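Local coordinates for protein glycoside hydrolase family 81 (Clostridium thermocellum, PDB 6FOP) that probably hydrolyses beta-1,3-glucans such as laminarin, as a family 81 glycoside hydrolase that belongs to the cellulosome of its bacterium, at residues A319-L327 with E636-A647. Sequence-based numbering, arbitrary orientation.
Sequences ALNRYINEL and ESIVPEDGESKA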
ATOM      1  N   ALA A 319     -18.879  33.332   9.570  1.00 14.78           N
ATOM      2  CA  ALA A 319     -17.833  32.706  10.389  1.00 14.55           C
ATOM      3  C   ALA A 319     -16.880  31.869   9.523  1.00 13.21           C
ATOM      4  O   ALA A 319     -15.654  31.966   9.664  1.00 13.84           O
ATOM      5  CB  ALA A 319     -18.422  31.843  11.479  1.00 15.35           C
ATOM      6  N   LEU A 320     -17.451  31.112   8.588  1.00 13.95           N
ATOM      7  CA  LEU A 320     -16.609  30.314   7.680  1.00 14.21           C
ATOM      8  C   LEU A 320     -15.657  31.201   6.896  1.00 14.40           C
ATOM      9  O   LEU A 320     -14.478  30.881   6.720  1.00 14.69           O
ATOM     10  CB  LEU A 320     -17.496  29.469   6.774  1.00 15.26           C
ATOM     11  CG  LEU A 320     -16.773  28.472   5.884  1.00 17.58           C
ATOM     12  CD1 LEU A 320     -16.173  27.388   6.734  1.00 20.78           C
ATOM     13  CD2 LEU A 320     -17.677  27.829   4.856  1.00 18.41           C
ATOM     14  N   ASN A 321     -16.177  32.339   6.430  1.00 13.89           N
ATOM     15  CA  ASN A 321     -15.368  33.292   5.692  1.00 14.99           C
ATOM     16  C   ASN A 321     -14.263  33.841   6.570  1.00 13.99           C
ATOM     17  O   ASN A 321     -13.129  34.037   6.114  1.00 14.71           O
ATOM     18  CB  ASN A 321     -16.233  34.419   5.136  1.00 15.22           C
ATOM     19  CG  ASN A 321     -15.458  35.341   4.222  1.00 16.90           C
ATOM     20  OD1 ASN A 321     -14.970  34.926   3.196  1.00 17.51           O
ATOM     21  ND2 ASN A 321     -15.329  36.591   4.616  1.00 17.46           N
ATOM     22  N   ARG A 322     -14.595  34.136   7.827  1.00 13.25           N
ATOM     23  CA  ARG A 322     -13.554  34.590   8.734  1.00 13.66           C
ATOM     24  C   ARG A 322     -12.470  33.526   8.949  1.00 13.40           C
ATOM     25  O   ARG A 322     -11.266  33.855   8.982  1.00 14.28           O
ATOM     26  CB  ARG A 322     -14.151  35.013  10.089  1.00 14.32           C
ATOM     27  CG  ARG A 322     -13.092  35.349  11.137  1.00 14.69           C
ATOM     28  CD  ARG A 322     -13.697  36.032  12.344  1.00 15.88           C
ATOM     29  NE  ARG A 322     -14.824  35.308  12.917  1.00 16.18           N
ATOM     30  CZ  ARG A 322     -14.729  34.261  13.734  1.00 16.31           C
ATOM     31  NH1 ARG A 322     -13.535  33.794  14.102  1.00 16.45           N
ATOM     32  NH2 ARG A 322     -15.842  33.680  14.177  1.00 16.52           N
ATOM     33  N   TYR A 323     -12.876  32.269   9.078  1.00 13.63           N
ATOM     34  CA  TYR A 323     -11.884  31.204   9.182  1.00 12.83           C
ATOM     35  C   TYR A 323     -10.965  31.151   7.960  1.00 12.91           C
ATOM     36  O   TYR A 323      -9.764  30.936   8.098  1.00 13.70           O
ATOM     37  CB  TYR A 323     -12.542  29.821   9.415  1.00 13.59           C
ATOM     38  CG  TYR A 323     -13.516  29.744  10.565  1.00 13.40           C
ATOM     39  CD1 TYR A 323     -13.450  30.599  11.647  1.00 14.24           C
ATOM     40  CD2 TYR A 323     -14.548  28.810  10.552  1.00 13.76           C
ATOM     41  CE1 TYR A 323     -14.381  30.521  12.679  1.00 14.43           C
ATOM     42  CE2 TYR A 323     -15.477  28.726  11.556  1.00 14.81           C
ATOM     43  CZ  TYR A 323     -15.429  29.619  12.609  1.00 15.17           C
ATOM     44  OH  TYR A 323     -16.365  29.517  13.612  1.00 16.75           O
ATOM     45  N   ILE A 324     -11.539  31.374   6.785  1.00 13.32           N
ATOM     46  CA  ILE A 324     -10.756  31.451   5.546  1.00 13.44           C
ATOM     47  C   ILE A 324      -9.765  32.620   5.607  1.00 15.00           C
ATOM     48  O   ILE A 324      -8.605  32.456   5.268  1.00 15.05           O
ATOM     49  CB  ILE A 324     -11.672  31.492   4.321  1.00 14.23           C
ATOM     50  CG1 ILE A 324     -12.276  30.102   4.075  1.00 13.80           C
ATOM     51  CG2 ILE A 324     -10.954  32.018   3.084  1.00 14.18           C
ATOM     52  CD1 ILE A 324     -11.283  29.037   3.598  1.00 14.23           C
ATOM     53  N   ASN A 325     -10.224  33.784   6.072  1.00 15.12           N
ATOM     54  CA  ASN A 325      -9.311  34.926   6.231  1.00 15.58           C
ATOM     55  C   ASN A 325      -8.211  34.665   7.246  1.00 15.61           C
ATOM     56  O   ASN A 325      -7.069  35.094   7.048  1.00 16.59           O
ATOM     57  CB  ASN A 325     -10.082  36.197   6.582  1.00 16.70           C
ATOM     58  CG  ASN A 325     -10.817  36.776   5.390  1.00 17.26           C
ATOM     59  OD1 ASN A 325     -10.400  36.623   4.242  1.00 18.85           O
ATOM     60  ND2 ASN A 325     -11.902  37.457   5.656  1.00 18.23           N
ATOM     61  N   GLU A 326      -8.547  33.975   8.331  1.00 15.61           N
ATOM     62  CA  GLU A 326      -7.549  33.645   9.338  1.00 16.39           C
ATOM     63  C   GLU A 326      -6.472  32.740   8.713  1.00 15.58           C
ATOM     64  O   GLU A 326      -5.278  32.957   8.934  1.00 17.56           O
ATOM     65  CB  GLU A 326      -8.223  32.996  10.569  1.00 16.84           C
ATOM     66  CG  GLU A 326      -9.058  34.000  11.372  1.00 19.26           C
ATOM     67  CD  GLU A 326      -9.991  33.418  12.422  1.00 20.96           C
ATOM     68  OE1 GLU A 326     -10.086  32.185  12.558  1.00 22.44           O
ATOM     69  OE2 GLU A 326     -10.662  34.234  13.142  1.00 22.17           O
ATOM     70  N   LEU A 327      -6.889  31.752   7.934  1.00 15.51           N
ATOM     71  CA  LEU A 327      -5.932  30.893   7.264  1.00 14.50           C
ATOM     72  C   LEU A 327      -5.122  31.651   6.223  1.00 15.72           C
ATOM     73  O   LEU A 327      -3.923  31.396   6.063  1.00 16.37           O
ATOM     74  CB  LEU A 327      -6.652  29.692   6.641  1.00 15.37           C
ATOM     75  CG  LEU A 327      -5.749  28.711   5.899  1.00 15.97           C
ATOM     76  CD1 LEU A 327      -4.717  28.055   6.804  1.00 17.05           C
ATOM     77  CD2 LEU A 327      -6.608  27.690   5.210  1.00 16.03           C
ATOM     78  N   GLU A 636     -14.472  26.892  18.038  1.00 16.72           N
ATOM     79  CA  GLU A 636     -13.303  27.652  17.628  1.00 18.74           C
ATOM     80  C   GLU A 636     -12.136  27.624  18.556  1.00 18.31           C
ATOM     81  O   GLU A 636     -11.087  28.161  18.180  1.00 21.98           O
ATOM     82  CB  GLU A 636     -13.667  29.134  17.534  1.00 21.21           C
ATOM     83  CG  GLU A 636     -14.506  29.396  16.346  1.00 22.18           C
ATOM     84  CD  GLU A 636     -14.604  30.877  15.996  1.00 18.60           C
ATOM     85  OE1 GLU A 636     -13.581  31.632  16.028  1.00 18.60           O
ATOM     86  OE2 GLU A 636     -15.702  31.228  15.549  1.00 18.06           O
ATOM     87  N   SER A 637     -12.293  27.114  19.777  1.00 18.55           N
ATOM     88  CA  SER A 637     -11.141  26.976  20.699  1.00 20.79           C
ATOM     89  C   SER A 637     -10.201  25.875  20.274  1.00 18.45           C
ATOM     90  O   SER A 637      -9.064  25.852  20.716  1.00 20.13           O
ATOM     91  CB  SER A 637     -11.568  26.651  22.156  1.00 25.78           C
ATOM     92  OG  SER A 637     -11.752  25.218  22.398  1.00 30.71           O
ATOM     93  N   ILE A 638     -10.679  24.944  19.465  1.00 15.06           N
ATOM     94  CA  ILE A 638      -9.823  23.847  19.033  1.00 14.78           C
ATOM     95  C   ILE A 638      -8.684  24.381  18.198  1.00 15.10           C
ATOM     96  O   ILE A 638      -8.918  25.092  17.228  1.00 16.08           O
ATOM     97  CB  ILE A 638     -10.629  22.802  18.231  1.00 15.30           C
ATOM     98  CG1 ILE A 638     -11.709  22.170  19.107  1.00 16.37           C
ATOM     99  CG2 ILE A 638      -9.715  21.724  17.679  1.00 15.62           C
ATOM    100  CD1 ILE A 638     -12.736  21.387  18.339  1.00 16.17           C
ATOM    101  N   VAL A 639      -7.455  24.088  18.586  1.00 16.57           N
ATOM    102  CA  VAL A 639      -6.304  24.481  17.785  1.00 16.22           C
ATOM    103  C   VAL A 639      -6.136  23.400  16.709  1.00 15.07           C
ATOM    104  O   VAL A 639      -5.960  22.237  17.048  1.00 15.59           O
ATOM    105  CB  VAL A 639      -5.036  24.578  18.651  1.00 18.26           C
ATOM    106  CG1 VAL A 639      -3.827  24.911  17.791  1.00 19.89           C
ATOM    107  CG2 VAL A 639      -5.228  25.655  19.724  1.00 21.09           C
ATOM    108  N   PRO A 640      -6.241  23.751  15.423  1.00 14.22           N
ATOM    109  CA  PRO A 640      -6.175  22.729  14.375  1.00 14.25           C
ATOM    110  C   PRO A 640      -4.930  21.876  14.428  1.00 14.30           C
ATOM    111  O   PRO A 640      -3.841  22.386  14.715  1.00 14.34           O
ATOM    112  CB  PRO A 640      -6.201  23.551  13.075  1.00 14.84           C
ATOM    113  CG  PRO A 640      -6.975  24.775  13.454  1.00 15.79           C
ATOM    114  CD  PRO A 640      -6.512  25.084  14.846  1.00 15.02           C
ATOM    115  N   GLU A 641      -5.100  20.592  14.141  1.00 13.89           N
ATOM    116  CA  GLU A 641      -3.982  19.764  13.752  1.00 14.45           C
ATOM    117  C   GLU A 641      -3.219  20.480  12.614  1.00 13.97           C
ATOM    118  O   GLU A 641      -3.814  21.208  11.810  1.00 14.71           O
ATOM    119  CB  GLU A 641      -4.458  18.359  13.380  1.00 14.87           C
ATOM    120  CG  GLU A 641      -3.332  17.346  13.216  1.00 15.38           C
ATOM    121  CD  GLU A 641      -2.620  17.381  11.884  1.00 15.59           C
ATOM    122  OE1 GLU A 641      -3.249  17.776  10.888  1.00 15.35           O
ATOM    123  OE2 GLU A 641      -1.407  17.035  11.851  1.00 17.62           O
ATOM    124  N   ASP A 642      -1.896  20.343  12.569  1.00 15.52           N
ATOM    125  CA  ASP A 642      -1.121  21.195  11.671  1.00 16.11           C
ATOM    126  C   ASP A 642      -1.462  21.122  10.166  1.00 15.92           C
ATOM    127  O   ASP A 642      -1.231  22.091   9.429  1.00 17.27           O
ATOM    128  CB  ASP A 642       0.375  20.899  11.844  1.00 18.26           C
ATOM    129  CG  ASP A 642       0.884  21.212  13.249  1.00 23.09           C
ATOM    130  OD1 ASP A 642       0.926  22.379  13.645  1.00 28.56           O
ATOM    131  OD2 ASP A 642       1.263  20.262  13.971  1.00 30.24           O
ATOM    132  N   GLY A 643      -2.004  19.991   9.715  1.00 14.32           N
ATOM    133  CA  GLY A 643      -2.427  19.847   8.351  1.00 14.01           C
ATOM    134  C   GLY A 643      -3.871  20.247   8.068  1.00 13.90           C
ATOM    135  O   GLY A 643      -4.323  20.140   6.927  1.00 14.17           O
ATOM    136  N   GLU A 644      -4.581  20.690   9.107  1.00 13.57           N
ATOM    137  CA  GLU A 644      -5.999  21.012   9.021  1.00 14.56           C
ATOM    138  C   GLU A 644      -6.221  22.532   9.203  1.00 13.33           C
ATOM    139  O   GLU A 644      -5.320  23.265   9.593  1.00 14.91           O
ATOM    140  CB  GLU A 644      -6.749  20.285  10.141  1.00 16.48           C
ATOM    141  CG  GLU A 644      -7.517  19.102   9.702  1.00 20.08           C
ATOM    142  CD  GLU A 644      -8.504  19.350   8.555  1.00 17.06           C
ATOM    143  OE1 GLU A 644      -9.030  20.467   8.276  1.00 18.20           O
ATOM    144  OE2 GLU A 644      -8.775  18.370   7.909  1.00 17.18           O
ATOM    145  N   SER A 645      -7.445  22.957   8.901  1.00 13.14           N
ATOM    146  CA  SER A 645      -7.852  24.339   9.148  1.00 12.93           C
ATOM    147  C   SER A 645      -9.234  24.343   9.757  1.00 12.19           C
ATOM    148  O   SER A 645     -10.048  23.463   9.490  1.00 12.88           O
ATOM    149  CB  SER A 645      -7.840  25.152   7.844  1.00 13.35           C
ATOM    150  OG  SER A 645      -8.786  24.724   6.887  1.00 13.05           O
ATOM    151  N   LYS A 646      -9.532  25.395  10.522  1.00 12.99           N
ATOM    152  CA  LYS A 646     -10.880  25.567  11.024  1.00 13.24           C
ATOM    153  C   LYS A 646     -11.885  25.594   9.866  1.00 12.41           C
ATOM    154  O   LYS A 646     -12.960  24.993   9.947  1.00 13.01           O
ATOM    155  CB  LYS A 646     -11.020  26.861  11.832  1.00 13.95           C
ATOM    156  CG  LYS A 646     -10.151  26.887  13.082  1.00 15.17           C
ATOM    157  CD  LYS A 646     -10.307  28.144  13.912  1.00 17.49           C
ATOM    158  CE  LYS A 646      -9.258  28.147  15.001  1.00 20.27           C
ATOM    159  NZ  LYS A 646      -9.481  29.188  16.041  1.00 22.38           N
ATOM    160  N   ALA A 647     -11.536  26.312   8.788  1.00 12.27           N
ATOM    161  CA  ALA A 647     -12.452  26.421   7.659  1.00 12.89           C
ATOM    162  C   ALA A 647     -12.781  25.042   7.092  1.00 12.69           C
ATOM    163  O   ALA A 647     -13.942  24.701   6.887  1.00 13.17           O
ATOM    164  CB  ALA A 647     -11.855  27.298   6.581  1.00 14.05           C
TER
HETATM  165  O   HOH W   1      -9.305  28.232   8.817  1.00 14.63           O
HETATM  166  O   HOH W   2     -10.961  31.363  15.001  1.00 26.87           O
HETATM  167  O   HOH W   3      -7.876  31.168  13.688  1.00 43.88           O
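Tyr323, Arg322 and Glu636 meet where helix 317-329 packs against the loop before helix 646-659 and that helix's N-terminal turn, both in the C-terminal (alpha/alpha)6-barrel domain of this family 81 glycoside hydrolase. The polar contacts centre on the Glu636 carboxylate. Arg322 grips it end-on, NH1 reaching OE1 at 2.9 Å and NH2 reaching the syn lone pair of OE2 at 2.8 Å, in two nearly straight bonds. The bend of the arginine chain at chi3 (52°) turns the guanidinium to the carboxylate, their planes 28° apart. Its NH1 also bridges to Glu326 OE2 one helical turn on, completing a three-residue salt-bridge network that probably offsets the proximity of the two glutamates. Tyr323 OH donates to Glu636 OE2 from above the carboxylate plane, at 2.7 Å, so OE2 takes two protein donors; ring and carboxylate stand 81° apart. Lys646, extended beyond CG, sends NZ back to Glu636 O, tying the two ends of the loop together. A water links this NZ with Glu326 OE1 and Glu636 OE1.

Apolar packing lies deeper. Ala647 CB presses on Ile324 CD1 at 3.5 Å, a tight carbon pair, and on Tyr323 CB at 3.9 Å, while Leu320 CD1 lies more loosely near the same methyl. Lys646 CB meets the tyrosine obliquely at CG. Farther along, Leu327 CD2 touches Ser645 CB; Ile355 of helix 339-359 backs Leu320 and Ile324.

Ser645 is the N-cap of helix 646-659, its OG bonded to His648 N. Within that first turn Ala647 N still needs an acceptor, and a single water supplies it, accepting from Ala647 N at 2.9 Å and donating to Tyr323 O at 2.8 Å.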